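Local coordinates for DUF3845 domain-containing protein (Bacteroides thetaiotaomicron VPI-5482, PDB 3GF6) that is of unknown function, a bacterial lipoprotein with an all-beta fold whose family is grouped with the C1q/TNF-like domains, at residues T44-P49 / S81-S86; L57-D62 / I194-Q199; E121-G126 / R204-I209; M160-F165 / F174-D179. One frame throughout, in Å; residues are numbered along the deposited sequence. Where two conformers were deposited one is given.

Contact 1: T44-P49 / S81-S86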
loop_
_atom_site.group_PDB
_atom_site.type_symbol
_atom_site.label_atom_id
_atom_site.label_comp_id
_atom_site.label_asym_id
_atom_site.label_seq_id
_atom_site.Cartn_x
_atom_site.Cartn_y
_atom_site.Cartn_z
ATOM N N THR A 44 5.792 14.919 -3.187
ATOM C CA THR A 44 7.196 14.541 -2.964
ATOM C C THR A 44 7.871 14.392 -4.328
ATOM O O THR A 44 7.293 13.801 -5.222
ATOM C CB THR A 44 7.291 13.171 -2.212
ATOM O OG1 THR A 44 6.769 13.288 -0.872
ATOM C CG2 THR A 44 8.735 12.649 -2.173
ATOM N N ILE A 45 9.078 14.919 -4.482
ATOM C CA ILE A 45 9.855 14.706 -5.701
ATOM C C ILE A 45 10.492 13.320 -5.630
ATOM O O ILE A 45 11.202 13.013 -4.662
ATOM C CB ILE A 45 10.931 15.800 -5.881
ATOM C CG1 ILE A 45 10.277 17.105 -6.350
ATOM C CG2 ILE A 45 11.989 15.381 -6.898
ATOM C CD1 ILE A 45 11.177 18.316 -6.256
ATOM N N ALA A 46 10.189 12.479 -6.621
ATOM C CA ALA A 46 10.825 11.193 -6.794
ATOM C C ALA A 46 12.051 11.337 -7.697
ATOM O O ALA A 46 11.987 11.921 -8.798
ATOM C CB ALA A 46 9.847 10.172 -7.346
ATOM N N GLN A 47 13.178 10.853 -7.187
ATOM C CA GLN A 47 14.419 10.752 -7.887
ATOM C C GLN A 47 15.389 9.825 -7.152
ATOM O O GLN A 47 15.290 9.649 -5.934
ATOM C CB GLN A 47 15.069 12.142 -8.073
ATOM C CG GLN A 47 15.546 12.797 -6.814
ATOM C CD GLN A 47 16.215 14.179 -7.071
ATOM O OE1 GLN A 47 16.891 14.392 -8.074
ATOM N NE2 GLN A 47 16.004 15.111 -6.161
ATOM N N TYR A 48 16.340 9.267 -7.896
ATOM C CA TYR A 48 17.361 8.440 -7.309
ATOM C C TYR A 48 18.571 9.279 -6.916
ATOM O O TYR A 48 19.165 9.935 -7.767
ATOM C CB TYR A 48 17.813 7.357 -8.317
ATOM C CG TYR A 48 16.815 6.240 -8.441
ATOM C CD1 TYR A 48 16.601 5.360 -7.387
ATOM C CD2 TYR A 48 16.060 6.097 -9.581
ATOM C CE1 TYR A 48 15.662 4.368 -7.517
ATOM C CE2 TYR A 48 15.164 5.104 -9.736
ATOM C CZ TYR A 48 14.932 4.246 -8.695
ATOM O OH TYR A 48 13.988 3.243 -8.805
ATOM N N PRO A 49 18.968 9.222 -5.630
ATOM C CA PRO A 49 20.229 9.861 -5.318
ATOM C C PRO A 49 21.382 9.104 -5.971
ATOM O O PRO A 49 21.281 7.903 -6.236
ATOM C CB PRO A 49 20.328 9.795 -3.800
ATOM C CG PRO A 49 19.039 9.164 -3.315
ATOM C CD PRO A 49 18.429 8.475 -4.482
ATOM N N SER A 81 0.864 9.245 4.768
ATOM C CA SER A 81 1.550 8.380 3.808
ATOM C C SER A 81 2.836 9.041 3.308
ATOM O O SER A 81 2.934 10.271 3.219
ATOM C CB SER A 81 0.606 8.074 2.632
ATOM O OG SER A 81 -0.533 7.361 3.080
ATOM N N LYS A 82 3.838 8.228 3.015
ATOM C CA LYS A 82 5.106 8.718 2.553
ATOM C C LYS A 82 5.672 7.799 1.455
ATOM O O LYS A 82 5.313 6.630 1.348
ATOM C CB LYS A 82 6.070 8.836 3.713
ATOM C CG LYS A 82 6.467 7.542 4.279
ATOM C CD LYS A 82 7.514 7.729 5.403
ATOM C CE LYS A 82 7.907 6.393 5.965
ATOM N NZ LYS A 82 8.902 6.543 7.094
ATOM N N LEU A 83 6.565 8.357 0.680
ATOM C CA LEU A 83 7.141 7.735 -0.508
ATOM C C LEU A 83 8.626 7.461 -0.277
ATOM O O LEU A 83 9.386 8.350 0.167
ATOM C CB LEU A 83 6.988 8.722 -1.666
ATOM C CG LEU A 83 7.490 8.404 -3.074
ATOM C CD1 LEU A 83 6.709 9.209 -4.100
ATOM C CD2 LEU A 83 9.049 8.559 -3.271
ATOM N N THR A 84 9.051 6.279 -0.674
ATOM C CA THR A 84 10.417 5.822 -0.490
ATOM C C THR A 84 10.894 5.253 -1.803
ATOM O O THR A 84 10.250 4.374 -2.335
ATOM C CB THR A 84 10.486 4.692 0.583
ATOM O OG1 THR A 84 10.036 5.195 1.842
ATOM C CG2 THR A 84 11.950 4.205 0.756
HETATM N N MSE A 85 12.046 5.728 -2.302
HETATM C CA MSE A 85 12.654 5.127 -3.482
HETATM C C MSE A 85 13.182 3.707 -3.276
HETATM O O MSE A 85 13.637 3.341 -2.183
HETATM C CB MSE A 85 13.825 5.965 -3.944
HETATM C CG MSE A 85 13.493 7.425 -4.288
HETATM SE SE MSE A 85 12.136 7.675 -5.645
HETATM C CE MSE A 85 13.011 6.726 -7.121
ATOM N N SER A 86 13.149 2.933 -4.364
ATOM C CA SER A 86 13.800 1.626 -4.392
ATOM C C SER A 86 15.295 1.805 -4.309
ATOM O O SER A 86 15.822 2.936 -4.333
ATOM C CB SER A 86 13.440 0.843 -5.653
ATOM O OG SER A 86 14.166 1.284 -6.770
HETATM O O HOH W 1 7.341 11.329 1.073
#
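Tyr-48 and Met-85 meet because both first torsions swing CG to the side of the backbone N (chi1 -76° in Tyr-48, -58° in Met-85), and Met-85, a selenomethionine here, bends again at its second and third torsions until its methyl CE comes to rest over the face of the tyrosine ring. This CE sits above the middle of the Tyr-48 ring, 3.5 Å from the centroid and 13° off the ring normal, a CH-pi contact. The selenium stands farther off above the ring, in a distant Met-aromatic contact, and packs at 3.8 Å from CB of Ala-46. Nearer the backbone, CG of Met-85 lies 3.3 Å from the carbonyl O of Gln-47. The phenol is fixed at its far end as well: OH of Tyr-48 donates to OG of Ser-86 at 2.8 Å and also takes the N-H of Thr-58. At the other end, CG2 of Thr-44 reaches CD2 of Leu-83 at 4.2 Å, and water 1 joins OG1 of Thr-44 (2.8 Å) to N of Leu-83 (3.1 Å). The strands 44-46 and 82-85 belong to different sheets and run nearly parallel, their axes approaching to 8.5 Å. Held by two hydrogen bonds at its hydroxyl and covered by a methyl, the tyrosine ring probably has little freedom to turn.

Contact 2: L57-D62 / I194-Q199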
loop_
_atom_site.group_PDB
_atom_site.type_symbol
_atom_site.label_atom_id
_atom_site.label_comp_id
_atom_site.label_asym_id
_atom_site.label_seq_id
_atom_site.Cartn_x
_atom_site.Cartn_y
_atom_site.Cartn_z
ATOM N N LEU A 57 11.468 5.661 -12.382
ATOM C CA LEU A 57 11.341 5.906 -10.937
ATOM C C LEU A 57 10.502 4.809 -10.279
ATOM O O LEU A 57 9.274 4.763 -10.468
ATOM C CB LEU A 57 10.719 7.276 -10.701
ATOM C CG LEU A 57 11.438 8.504 -11.271
ATOM C CD1 LEU A 57 10.469 9.703 -11.238
ATOM C CD2 LEU A 57 12.711 8.803 -10.493
ATOM N N THR A 58 11.161 3.976 -9.488
ATOM C CA THR A 58 10.506 2.864 -8.767
ATOM C C THR A 58 10.417 3.271 -7.295
ATOM O O THR A 58 11.450 3.598 -6.666
ATOM C CB THR A 58 11.274 1.583 -8.928
ATOM O OG1 THR A 58 11.533 1.356 -10.325
ATOM C CG2 THR A 58 10.452 0.438 -8.318
ATOM N N PHE A 59 9.198 3.283 -6.741
ATOM C CA PHE A 59 9.011 3.696 -5.349
ATOM C C PHE A 59 7.814 3.081 -4.726
ATOM O O PHE A 59 6.944 2.546 -5.435
ATOM C CB PHE A 59 8.982 5.232 -5.188
ATOM C CG PHE A 59 7.984 5.923 -6.053
ATOM C CD1 PHE A 59 6.645 6.042 -5.683
ATOM C CD2 PHE A 59 8.373 6.452 -7.258
ATOM C CE1 PHE A 59 5.728 6.676 -6.566
ATOM C CE2 PHE A 59 7.469 7.089 -8.101
ATOM C CZ PHE A 59 6.162 7.215 -7.740
HETATM N N MSE A 60 7.786 3.095 -3.387
HETATM C CA MSE A 60 6.663 2.564 -2.692
HETATM C C MSE A 60 6.114 3.574 -1.688
HETATM O O MSE A 60 6.782 4.544 -1.323
HETATM C CB MSE A 60 6.993 1.212 -2.028
HETATM C CG MSE A 60 7.983 1.329 -0.992
HETATM SE SE MSE A 60 7.190 1.522 0.793
HETATM C CE MSE A 60 8.961 1.189 1.522
ATOM N N ILE A 61 4.863 3.323 -1.307
ATOM C CA ILE A 61 4.141 4.216 -0.408
ATOM C C ILE A 61 3.816 3.432 0.858
ATOM O O ILE A 61 3.249 2.311 0.829
ATOM C CB ILE A 61 2.823 4.743 -1.023
ATOM C CG1 ILE A 61 3.063 5.416 -2.369
ATOM C CG2 ILE A 61 2.097 5.694 -0.010
ATOM C CD1 ILE A 61 4.024 6.574 -2.319
ATOM N N ASP A 62 4.180 4.013 2.002
ATOM C CA ASP A 62 3.698 3.517 3.304
ATOM C C ASP A 62 2.335 4.163 3.500
ATOM O O ASP A 62 2.231 5.390 3.591
ATOM C CB ASP A 62 4.616 3.924 4.470
ATOM C CG ASP A 62 5.940 3.142 4.497
ATOM O OD1 ASP A 62 6.161 2.208 3.708
ATOM O OD2 ASP A 62 6.799 3.496 5.312
ATOM N N ILE A 194 4.886 1.117 -6.923
ATOM C CA ILE A 194 4.751 1.918 -8.141
ATOM C C ILE A 194 6.031 1.906 -8.965
ATOM O O ILE A 194 7.135 1.875 -8.418
ATOM C CB ILE A 194 4.353 3.401 -7.801
ATOM C CG1 ILE A 194 2.978 3.446 -7.172
ATOM C CG2 ILE A 194 4.361 4.313 -9.097
ATOM C CD1 ILE A 194 2.761 4.717 -6.310
ATOM N N ASN A 195 5.902 1.959 -10.292
ATOM C CA ASN A 195 7.032 2.298 -11.135
ATOM C C ASN A 195 6.553 3.281 -12.201
ATOM O O ASN A 195 5.509 3.084 -12.775
ATOM C CB ASN A 195 7.648 1.088 -11.843
ATOM C CG ASN A 195 8.897 1.468 -12.641
ATOM O OD1 ASN A 195 9.798 2.129 -12.108
ATOM N ND2 ASN A 195 8.927 1.117 -13.942
ATOM N N LEU A 196 7.286 4.357 -12.396
ATOM C CA LEU A 196 7.004 5.271 -13.523
ATOM C C LEU A 196 8.072 5.145 -14.594
ATOM O O LEU A 196 9.249 4.983 -14.299
ATOM C CB LEU A 196 6.982 6.729 -13.064
ATOM C CG LEU A 196 6.228 7.065 -11.776
ATOM C CD1 LEU A 196 6.415 8.563 -11.378
ATOM C CD2 LEU A 196 4.749 6.709 -11.886
ATOM N N ALA A 197 7.638 5.238 -15.849
ATOM C CA ALA A 197 8.524 5.280 -17.014
ATOM C C ALA A 197 8.335 6.629 -17.673
ATOM O O ALA A 197 7.223 7.148 -17.743
ATOM C CB ALA A 197 8.198 4.101 -17.981
ATOM N N GLY A 198 9.431 7.251 -18.117
ATOM C CA GLY A 198 9.368 8.608 -18.635
ATOM C C GLY A 198 10.650 9.051 -19.322
ATOM O O GLY A 198 11.499 8.234 -19.689
ATOM N N GLN A 199 10.766 10.354 -19.510
ATOM C CA GLN A 199 11.878 10.911 -20.297
ATOM C C GLN A 199 12.877 11.714 -19.462
ATOM O O GLN A 199 13.907 12.135 -19.982
ATOM C CB GLN A 199 11.348 11.821 -21.414
ATOM C CG GLN A 199 10.219 11.244 -22.264
ATOM C CD GLN A 199 10.456 9.813 -22.668
ATOM O OE1 GLN A 199 9.622 8.933 -22.402
ATOM N NE2 GLN A 199 11.599 9.554 -23.282
#
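Phe-59 and Ile-194 form the dense side of this strand pair. The phenylalanine CG is tucked between its own N and carbonyl carbon (chi1 54°), which lays the ring across toward strand 194-198. There CE1 of Phe-59 touches CD1 of Ile-194 at 3.6 Å, and CD1 of Leu-196 meets the ring edge, 3.7 Å from CE2 of Phe-59. CG1 of Ile-61 closes on the same Ile-194 methyl from farther along, and CD1 of Leu-57 meets CD1 of Leu-196 more loosely, at 4.2 Å. The other face of the sheet is sparser and polar: OG1 of Thr-58 donates to OD1 of Asn-195 at 2.6 Å, approaching from above the amide's carbonyl plane, 49° out of it. The amide nitrogen ND2 of Asn-195 is spent on Asp-132, so both ends of this buried amide are engaged. Ala-197 and Gly-198, beyond the paired residues, are partly exposed and make no contact with 57-62. Leu-57 pairs with Leu-196 and Phe-59 with Ile-194 through two N-H to O bonds each. These pairs flank the non-hydrogen-bonded Thr-58 and Asn-195 in the regular alternation of an antiparallel sheet, with the face of Leu-57, Phe-59, Ile-194 and Leu-196 turned to the interior of a beta sandwich.

Contact 3: E121-G126 / R204-I209. With EDO (1,2-ethanediol), chain F.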
loop_
_atom_site.group_PDB
_atom_site.type_symbol
_atom_site.label_atom_id
_atom_site.label_comp_id
_atom_site.label_asym_id
_atom_site.label_seq_id
_atom_site.Cartn_x
_atom_site.Cartn_y
_atom_site.Cartn_z
ATOM N N GLU A 121 -6.101 9.199 -5.128
ATOM C CA GLU A 121 -5.574 9.339 -6.489
ATOM C C GLU A 121 -4.077 9.515 -6.517
ATOM O O GLU A 121 -3.514 10.286 -5.742
ATOM C CB GLU A 121 -6.260 10.494 -7.233
ATOM C CG GLU A 121 -5.905 10.563 -8.702
ATOM C CD GLU A 121 -6.521 11.748 -9.408
ATOM O OE1 GLU A 121 -7.334 12.463 -8.793
ATOM O OE2 GLU A 121 -6.173 11.977 -10.584
ATOM N N LEU A 122 -3.428 8.757 -7.404
ATOM C CA LEU A 122 -2.025 8.948 -7.742
ATOM C C LEU A 122 -1.952 9.824 -8.987
ATOM O O LEU A 122 -2.627 9.557 -9.971
ATOM C CB LEU A 122 -1.352 7.600 -8.025
ATOM C CG LEU A 122 0.123 7.609 -8.445
ATOM C CD1 LEU A 122 1.065 8.127 -7.355
ATOM C CD2 LEU A 122 0.516 6.191 -8.885
ATOM N N LEU A 123 -1.145 10.880 -8.903
ATOM C CA LEU A 123 -0.864 11.763 -10.044
ATOM C C LEU A 123 0.622 12.026 -10.232
ATOM O O LEU A 123 1.267 12.598 -9.327
ATOM C CB LEU A 123 -1.533 13.149 -9.868
ATOM C CG LEU A 123 -3.010 13.187 -9.515
ATOM C CD1 LEU A 123 -3.175 13.098 -7.984
ATOM C CD2 LEU A 123 -3.719 14.480 -10.108
ATOM N N VAL A 124 1.144 11.705 -11.430
ATOM C CA VAL A 124 2.431 12.271 -11.878
ATOM C C VAL A 124 2.257 13.701 -12.331
ATOM O O VAL A 124 1.144 14.109 -12.707
ATOM C CB VAL A 124 3.087 11.494 -13.067
ATOM C CG1 VAL A 124 2.959 10.041 -12.865
ATOM C CG2 VAL A 124 2.470 11.902 -14.405
ATOM N N SER A 125 3.340 14.481 -12.294
ATOM C CA SER A 125 3.251 15.891 -12.676
ATOM C C SER A 125 3.672 16.029 -14.113
ATOM O O SER A 125 4.591 15.335 -14.559
ATOM C CB SER A 125 4.116 16.793 -11.779
ATOM O OG SER A 125 3.617 16.753 -10.447
ATOM N N GLY A 126 3.003 16.933 -14.830
ATOM C CA GLY A 126 3.397 17.255 -16.203
ATOM C C GLY A 126 3.124 16.097 -17.160
ATOM O O GLY A 126 2.298 15.220 -16.860
ATOM N N ARG A 204 7.611 15.217 -9.746
ATOM C CA ARG A 204 6.870 15.606 -8.573
ATOM C C ARG A 204 5.668 14.700 -8.496
ATOM O O ARG A 204 4.763 14.809 -9.310
ATOM C CB ARG A 204 6.430 17.045 -8.717
ATOM C CG ARG A 204 5.636 17.562 -7.547
ATOM C CD ARG A 204 4.853 18.753 -7.927
ATOM N NE ARG A 204 4.039 19.227 -6.819
ATOM C CZ ARG A 204 3.282 20.318 -6.896
ATOM N NH1 ARG A 204 3.269 21.068 -8.003
ATOM N NH2 ARG A 204 2.554 20.680 -5.863
ATOM N N VAL A 205 5.643 13.806 -7.515
ATOM C CA VAL A 205 4.577 12.821 -7.398
ATOM C C VAL A 205 3.566 13.244 -6.317
ATOM O O VAL A 205 3.952 13.626 -5.177
ATOM C CB VAL A 205 5.138 11.418 -7.028
ATOM C CG1 VAL A 205 4.012 10.394 -6.838
ATOM C CG2 VAL A 205 6.136 10.931 -8.125
ATOM N N ARG A 206 2.286 13.174 -6.648
ATOM C CA ARG A 206 1.236 13.482 -5.672
ATOM C C ARG A 206 0.361 12.277 -5.433
ATOM O O ARG A 206 0.062 11.530 -6.367
ATOM C CB ARG A 206 0.418 14.692 -6.136
ATOM C CG ARG A 206 1.132 16.003 -5.845
ATOM C CD ARG A 206 0.338 17.202 -6.172
ATOM N NE ARG A 206 -0.002 17.235 -7.573
ATOM C CZ ARG A 206 -0.943 18.007 -8.109
ATOM N NH1 ARG A 206 -1.667 18.846 -7.365
ATOM N NH2 ARG A 206 -1.169 17.924 -9.414
ATOM N N LEU A 207 0.004 12.039 -4.169
ATOM C CA LEU A 207 -0.900 10.975 -3.823
ATOM C C LEU A 207 -1.928 11.595 -2.891
ATOM O O LEU A 207 -1.598 11.913 -1.729
ATOM C CB LEU A 207 -0.199 9.779 -3.142
ATOM C CG LEU A 207 -1.102 8.575 -2.787
ATOM C CD1 LEU A 207 -1.547 7.906 -4.123
ATOM C CD2 LEU A 207 -0.442 7.567 -1.873
ATOM N N ARG A 208 -3.152 11.749 -3.388
ATOM C CA ARG A 208 -4.294 12.134 -2.520
ATOM C C ARG A 208 -4.886 10.926 -1.824
ATOM O O ARG A 208 -5.185 9.913 -2.460
ATOM C CB ARG A 208 -5.366 12.875 -3.291
ATOM C CG ARG A 208 -6.491 13.388 -2.380
ATOM C CD ARG A 208 -7.560 14.134 -3.126
ATOM N NE ARG A 208 -8.256 13.318 -4.106
ATOM C CZ ARG A 208 -8.094 13.376 -5.434
ATOM N NH1 ARG A 208 -7.219 14.211 -5.996
ATOM N NH2 ARG A 208 -8.819 12.577 -6.210
ATOM N N ILE A 209 -5.020 11.008 -0.495
ATOM C CA ILE A 209 -5.721 9.991 0.286
ATOM C C ILE A 209 -7.007 10.697 0.731
ATOM O O ILE A 209 -6.961 11.732 1.449
ATOM C CB ILE A 209 -4.922 9.523 1.503
ATOM C CG1 ILE A 209 -3.625 8.841 1.048
ATOM C CG2 ILE A 209 -5.797 8.636 2.436
ATOM C CD1 ILE A 209 -3.823 7.511 0.209
HETATM C C1 EDO F . -4.676 17.072 -7.109
HETATM O O1 EDO F . -5.848 16.443 -7.662
HETATM C C2 EDO F . -4.310 16.380 -5.804
HETATM O O2 EDO F . -5.473 16.212 -4.970
HETATM O O HOH W 2 -8.043 15.162 -8.733
HETATM O O HOH W 3 1.594 15.453 -9.542
HETATM O O HOH W 4 -0.287 16.537 -11.653
#
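Glu-121 and Arg-208 open an antiparallel strand pair in one sheet of the beta sandwich, continuing through Leu-122 with Leu-207 to Leu-123 with Arg-206. Backbone bonds hold both hydrogen-bonded pairs, the straightest being N of Leu-123 to O of Arg-206 (2.9 Å, 177°). Apolar contacts occupy the inner face, where CD1 of Leu-122 lies 3.8 Å from CG1 of Val-205 and CB of Leu-122 lies 3.9 Å from CD1 of Leu-207. The outer face is mostly charged, with Leu-123 among the arginines. The extended Glu-121 side chain forms a salt bridge, its OE1 meeting NH2 of Arg-208 at 3.0 Å through the anti lone pair, with the carboxylate and guanidinium planes 82° apart, while CB of Glu-121 lies over one face of that guanidinium. Asp-210 binds NE of the same arginine, and a 1,2-ethanediol, probably from the crystallisation liquor, takes a bond from its NH1. Waters do the rest: water 2 spans OE1 of Glu-121, NH1 of Arg-208 and the diol, and waters 3 and 4 lie in the guanidinium plane of Arg-206, linking its N-H groups to the carbonyls of Leu-123 and Val-124. Arg-204 turns its own charge to Asp-43. Nearby, OG of Ser-125 donates to O of Arg-204 at a short 2.5 Å.

Contact 4: M160-F165 / F174-D179. With EDO (1,2-ethanediol), chain G.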
loop_
_atom_site.group_PDB
_atom_site.type_symbol
_atom_site.label_atom_id
_atom_site.label_comp_id
_atom_site.label_asym_id
_atom_site.label_seq_id
_atom_site.Cartn_x
_atom_site.Cartn_y
_atom_site.Cartn_z
HETATM N N MSE A 160 -5.915 -1.803 -13.617
HETATM C CA MSE A 160 -7.353 -1.473 -13.724
HETATM C C MSE A 160 -8.182 -2.171 -12.667
HETATM O O MSE A 160 -9.363 -1.813 -12.466
HETATM C CB MSE A 160 -7.900 -1.787 -15.116
HETATM C CG MSE A 160 -7.060 -1.293 -16.178
HETATM SE SE MSE A 160 -7.861 -1.804 -17.830
HETATM C CE MSE A 160 -8.826 -0.172 -18.027
ATOM N N LYS A 161 -7.590 -3.114 -11.936
ATOM C CA LYS A 161 -8.266 -3.668 -10.760
ATOM C C LYS A 161 -8.126 -2.762 -9.526
ATOM O O LYS A 161 -8.872 -2.922 -8.573
ATOM C CB LYS A 161 -7.741 -5.064 -10.408
ATOM C CG LYS A 161 -7.868 -6.080 -11.519
ATOM C CD LYS A 161 -9.289 -6.246 -11.968
ATOM C CE LYS A 161 -9.394 -7.407 -12.953
ATOM N NZ LYS A 161 -10.815 -7.734 -13.217
ATOM N N LEU A 162 -7.147 -1.866 -9.527
ATOM C CA LEU A 162 -6.975 -0.909 -8.448
ATOM C C LEU A 162 -7.816 0.323 -8.713
ATOM O O LEU A 162 -8.550 0.798 -7.835
ATOM C CB LEU A 162 -5.499 -0.501 -8.301
ATOM C CG LEU A 162 -5.229 0.674 -7.331
ATOM C CD1 LEU A 162 -5.688 0.278 -5.915
ATOM C CD2 LEU A 162 -3.749 1.067 -7.396
ATOM N N GLY A 163 -7.713 0.859 -9.916
ATOM C CA GLY A 163 -8.482 2.061 -10.244
ATOM C C GLY A 163 -8.576 2.397 -11.710
ATOM O O GLY A 163 -8.286 1.563 -12.586
ATOM N N THR A 164 -8.979 3.635 -11.956
ATOM C CA THR A 164 -9.236 4.142 -13.285
ATOM C C THR A 164 -8.119 5.077 -13.704
ATOM O O THR A 164 -7.772 5.994 -12.958
ATOM C CB THR A 164 -10.544 4.959 -13.304
ATOM O OG1 THR A 164 -11.645 4.159 -12.835
ATOM C CG2 THR A 164 -10.814 5.456 -14.692
ATOM N N PHE A 165 -7.574 4.862 -14.895
ATOM C CA PHE A 165 -6.501 5.719 -15.392
ATOM C C PHE A 165 -7.044 6.740 -16.342
ATOM O O PHE A 165 -8.045 6.481 -17.006
ATOM C CB PHE A 165 -5.479 4.898 -16.158
ATOM C CG PHE A 165 -4.712 3.942 -15.319
ATOM C CD1 PHE A 165 -5.153 2.629 -15.155
ATOM C CD2 PHE A 165 -3.520 4.323 -14.748
ATOM C CE1 PHE A 165 -4.419 1.726 -14.427
ATOM C CE2 PHE A 165 -2.779 3.432 -14.011
ATOM C CZ PHE A 165 -3.224 2.133 -13.842
ATOM N N PHE A 174 -8.624 5.650 -7.377
ATOM C CA PHE A 174 -8.992 4.348 -6.803
ATOM C C PHE A 174 -9.934 4.462 -5.620
ATOM O O PHE A 174 -9.963 5.472 -4.924
ATOM C CB PHE A 174 -7.721 3.568 -6.365
ATOM C CG PHE A 174 -6.747 4.396 -5.564
ATOM C CD1 PHE A 174 -6.886 4.512 -4.200
ATOM C CD2 PHE A 174 -5.714 5.084 -6.196
ATOM C CE1 PHE A 174 -6.029 5.322 -3.455
ATOM C CE2 PHE A 174 -4.810 5.867 -5.459
ATOM C CZ PHE A 174 -4.977 5.990 -4.089
ATOM N N ASP A 175 -10.705 3.398 -5.383
ATOM C CA ASP A 175 -11.589 3.318 -4.237
ATOM C C ASP A 175 -11.866 1.837 -4.018
ATOM O O ASP A 175 -12.770 1.268 -4.628
ATOM C CB ASP A 175 -12.882 4.102 -4.491
ATOM C CG ASP A 175 -13.780 4.200 -3.244
ATOM O OD1 ASP A 175 -13.416 3.621 -2.195
ATOM O OD2 ASP A 175 -14.855 4.872 -3.314
ATOM N N ILE A 176 -11.017 1.206 -3.211
ATOM C CA ILE A 176 -11.044 -0.242 -3.000
ATOM C C ILE A 176 -11.358 -0.519 -1.541
ATOM O O ILE A 176 -11.074 0.287 -0.625
ATOM C CB ILE A 176 -9.713 -0.967 -3.435
ATOM C CG1 ILE A 176 -8.526 -0.443 -2.608
ATOM C CG2 ILE A 176 -9.532 -0.798 -4.939
ATOM C CD1 ILE A 176 -7.256 -1.281 -2.642
ATOM N N THR A 177 -11.966 -1.659 -1.319
ATOM C CA THR A 177 -12.216 -2.117 0.048
ATOM C C THR A 177 -11.774 -3.573 0.219
ATOM O O THR A 177 -11.685 -4.339 -0.750
ATOM C CB THR A 177 -13.693 -2.011 0.419
ATOM O OG1 THR A 177 -14.477 -2.820 -0.472
ATOM C CG2 THR A 177 -14.139 -0.584 0.391
ATOM N N TYR A 178 -11.486 -3.939 1.462
ATOM C CA TYR A 178 -11.129 -5.310 1.824
ATOM C C TYR A 178 -11.731 -5.605 3.188
ATOM O O TYR A 178 -11.688 -4.761 4.092
ATOM C CB TYR A 178 -9.607 -5.493 1.781
ATOM C CG TYR A 178 -9.096 -6.861 2.221
ATOM C CD1 TYR A 178 -8.967 -7.924 1.315
ATOM C CD2 TYR A 178 -8.759 -7.117 3.547
ATOM C CE1 TYR A 178 -8.473 -9.152 1.711
ATOM C CE2 TYR A 178 -8.273 -8.386 3.963
ATOM C CZ TYR A 178 -8.151 -9.403 3.048
ATOM O OH TYR A 178 -7.671 -10.635 3.478
ATOM N N ASP A 179 -12.336 -6.774 3.306
ATOM C CA ASP A 179 -13.049 -7.180 4.507
ATOM C C ASP A 179 -13.031 -8.702 4.647
ATOM O O ASP A 179 -13.907 -9.412 4.155
ATOM C CB ASP A 179 -14.462 -6.607 4.407
ATOM C CG ASP A 179 -15.289 -6.762 5.671
ATOM O OD1 ASP A 179 -14.855 -7.321 6.701
ATOM O OD2 ASP A 179 -16.457 -6.310 5.594
HETATM C C1 EDO G . -14.267 -2.809 4.287
HETATM O O1 EDO G . -14.377 -1.475 3.779
HETATM C C2 EDO G . -15.652 -3.450 4.168
HETATM O O2 EDO G . -16.250 -3.554 5.460
HETATM O O HOH W 5 -11.053 1.658 -7.625
#
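Leu-162 packs against Phe-174 and Ile-176, and its path explains the contact. From CB the chain leaves with CG opposite the backbone N (chi1 171°), which sets the leucine alongside Phe-174, the two pointing the same way. CG itself lies 3.9 Å from CB of Phe-174. The CD1 branch reaches both neighbours, at 3.9 Å from CB of Phe-174 and at 3.9 Å from CD1 of Ile-176; the Leu-162 and Ile-176 side chains cross at a slant. Beyond these segments the leucine also touches Val-134, while Ile-176 packs on Ala-136 and Met-155, tying this spot to the facing sheet. The carbonyl O of Leu-162 lies close as well, 3.2 Å from CB of Phe-174 and 3.4 Å from CG2 of Ile-176. Water 5 supplies the polar link, donating to that O of Leu-162 at 2.7 Å and accepting from N of Asp-175 at 2.9 Å. The Asp-175 carboxylate is salt-bridged to Arg-117. Farther down the strand, OD2 of Asp-179 holds a 1,2-ethanediol, probably from the crystallisation liquor. The contact joins the two strands of a beta hairpin, 163-165 and the longer 171-183, at its 160-165 side.

How the contacts relate
Contact 2 is the buried one, with an apolar face that meets the inner side of contact 3: Ile-61 packs on Leu-207 and Phe-59 on Val-205, sheet against sheet. Contacts 1, 3 and 4 are partly buried. Contact 1 spans the two sheets, its strand 82-85 pairing with 56-62 of contact 2 and its strand 40-46 with 203-219 of contact 3, so it relies on side chains and a water where contacts 2 and 3 use paired backbones. Contact 3 differs in its outer face, dressed in salt bridges and waters. Contact 4 shares the sheet of contact 3 and reaches it through the Phe-174 ring, but touches neither contact 1 nor contact 2.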